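Local atomic coordinates of alpha-L-arabinofuranosidase B (Aspergillus kawachii, PDB entry 6SXT), a protein that hydrolyses terminal non-reducing alpha-L-arabinofuranosyl residues from arabinoxylan, arabinan and arabinogalactan, helping to degrade plant hemicellulose. Residues A[137-140]-A[141-145]. Residues are numbered along the deposited sequence; the frame is centred on the assembly and turned at random.
Sequences GTAT and GDEAE
Glu-143 OE1 is gripped twice, by the backbone N of Thr-140 and by a water, and it adds a side-chain bond to a beta turn already closed by its backbone bond. The hydrogen bond from Thr-140 N to Glu-143 OE1, 3.0 Å long, is almost straight at 172°, yet the N-H arrives from well above the carboxylate plane. The water donates to Glu-143 OE1 over 2.6 Å; it also donates to Thr-138 O and accepts from Thr-140 OG1, so one solvent molecule links the carboxylate to two residues of 137-140.

The backbone here forms a type II' turn from Thr-140 to Glu-143, closed by Glu-143 N donating to Thr-140 O at 3.0 Å. Gly-141 takes the first corner with a positive phi, a conformation glycine adopts readily. The Glu-143 side chain sets off beside its own backbone N, CG anti to the carbonyl carbon (chi1 -69°), and runs back alongside Thr-140, pointing the same way, its CG 3.2 Å from Thr-140 O. The same two residues are therefore joined by two hydrogen bonds in which the donor and acceptor roles are exchanged.

On the inner side, the Ala-139 methyl meets CB of Glu-145 at 3.8 Å and approaches CB of Glu-143 similarly. A second water bridges Ala-139 N and Glu-145 OE1, which also accepts from Asn-166 ND2. Lys-270 NZ binds the carbonyl oxygens of Gly-141 and Glu-143, tying the turn, which lies just ahead of strand 145-152, to the loop of Lys-270 in the catalytic domain. With an amide N-H and a water proton both directed at Glu-143 OE1, its carboxylate is probably stabilised as the anion, which would make the bond from Thr-140 N charge-assisted.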
ATOM      1  N   GLY A 137     -15.823  13.425  16.417  1.00 21.31           N
ATOM      2  CA  GLY A 137     -15.481  12.585  17.560  1.00 20.22           C
ATOM      3  C   GLY A 137     -13.995  12.429  17.807  1.00 20.39           C
ATOM      4  O   GLY A 137     -13.639  11.901  18.860  1.00 21.24           O
ATOM      5  N   THR A 138     -13.150  12.761  16.851  1.00 20.08           N
ATOM      6  CA  THR A 138     -11.689  12.635  16.987  1.00 19.51           C
ATOM      7  C   THR A 138     -11.220  13.687  17.977  1.00 19.79           C
ATOM      8  O   THR A 138     -11.830  14.800  18.103  1.00 19.74           O
ATOM      9  CB  THR A 138     -10.986  12.783  15.642  1.00 20.11           C
ATOM     10  OG1 THR A 138     -11.618  13.896  15.003  1.00 19.72           O
ATOM     11  CG2 THR A 138     -11.106  11.541  14.781  1.00 20.04           C
ATOM     12  N   ALA A 139     -10.113  13.373  18.631  1.00 19.68           N
ATOM     13  CA  ALA A 139      -9.517  14.310  19.609  1.00 19.88           C
ATOM     14  C   ALA A 139      -9.008  15.570  18.907  1.00 19.29           C
ATOM     15  O   ALA A 139      -8.391  15.535  17.806  1.00 19.01           O
ATOM     16  CB  ALA A 139      -8.428  13.599  20.375  1.00 20.54           C
ATOM     17  N   THR A 140      -9.199  16.711  19.589  1.00 19.33           N
ATOM     18  CA  THR A 140      -8.653  17.996  19.127  1.00 18.96           C
ATOM     19  C   THR A 140      -7.897  18.657  20.275  1.00 19.18           C
ATOM     20  O   THR A 140      -8.037  18.202  21.436  1.00 20.98           O
ATOM     21  CB  THR A 140      -9.745  18.909  18.540  1.00 21.74           C
ATOM     22  OG1 THR A 140     -10.662  19.174  19.594  1.00 22.63           O
ATOM     23  CG2 THR A 140     -10.403  18.281  17.325  1.00 21.94           C
ATOM     24  N   GLY A 141      -7.074  19.639  19.939  1.00 21.20           N
ATOM     25  CA  GLY A 141      -6.305  20.349  20.967  1.00 21.26           C
ATOM     26  C   GLY A 141      -5.424  19.371  21.731  1.00 20.33           C
ATOM     27  O   GLY A 141      -4.678  18.622  21.065  1.00 20.19           O
ATOM     28  N   ASP A 142      -5.470  19.399  23.050  1.00 19.77           N
ATOM     29  CA  ASP A 142      -4.593  18.546  23.893  1.00 21.15           C
ATOM     30  C   ASP A 142      -5.364  17.327  24.374  1.00 19.99           C
ATOM     31  O   ASP A 142      -4.952  16.681  25.335  1.00 21.30           O
ATOM     32  CB  ASP A 142      -4.032  19.400  25.056  1.00 23.14           C
ATOM     33  CG  ASP A 142      -2.715  18.859  25.602  1.00 23.73           C
ATOM     34  OD1 ASP A 142      -1.871  18.383  24.768  1.00 22.49           O
ATOM     35  OD2 ASP A 142      -2.550  18.975  26.836  1.00 24.65           O
ATOM     36  N   GLU A 143      -6.536  17.038  23.802  1.00 21.01           N
ATOM     37  CA  GLU A 143      -7.367  15.905  24.261  1.00 21.18           C
ATOM     38  C   GLU A 143      -6.636  14.575  24.004  1.00 18.97           C
ATOM     39  O   GLU A 143      -5.939  14.453  22.977  1.00 20.50           O
ATOM     40  CB  GLU A 143      -8.715  15.845  23.566  1.00 21.01           C
ATOM     41  CG  GLU A 143      -9.637  17.005  23.960  1.00 24.05           C
ATOM     42  CD  GLU A 143     -10.826  17.151  23.045  1.00 27.62           C
ATOM     43  OE1 GLU A 143     -10.943  16.431  22.011  1.00 24.08           O
ATOM     44  OE2 GLU A 143     -11.679  17.995  23.387  1.00 29.35           O
ATOM     45  N   ALA A 144      -6.919  13.618  24.874  1.00 19.83           N
ATOM     46  CA  ALA A 144      -6.302  12.295  24.799  1.00 19.13           C
ATOM     47  C   ALA A 144      -6.904  11.499  23.641  1.00 19.99           C
ATOM     48  O   ALA A 144      -8.106  11.505  23.409  1.00 19.86           O
ATOM     49  CB  ALA A 144      -6.448  11.571  26.080  1.00 21.54           C
ATOM     50  N   GLU A 145      -6.032  10.680  23.071  1.00 17.50           N
ATOM     51  CA  GLU A 145      -6.458   9.682  22.063  1.00 17.91           C
ATOM     52  C   GLU A 145      -5.485   8.509  22.051  1.00 17.97           C
ATOM     53  O   GLU A 145      -4.336   8.631  22.427  1.00 17.97           O
ATOM     54  CB  GLU A 145      -6.512  10.296  20.656  1.00 17.22           C
ATOM     55  CG  GLU A 145      -5.189  10.764  20.108  1.00 16.90           C
ATOM     56  CD  GLU A 145      -5.208  11.372  18.729  1.00 16.60           C
ATOM     57  OE1 GLU A 145      -6.298  11.356  18.098  1.00 17.96           O
ATOM     58  OE2 GLU A 145      -4.186  11.924  18.296  1.00 17.50           O
TER
HETATM   59  O   HOH W   1     -12.594  17.018  20.098  1.00 40.56           O
HETATM   60  O   HOH W   2      -9.075  10.687  18.267  1.00 19.22           O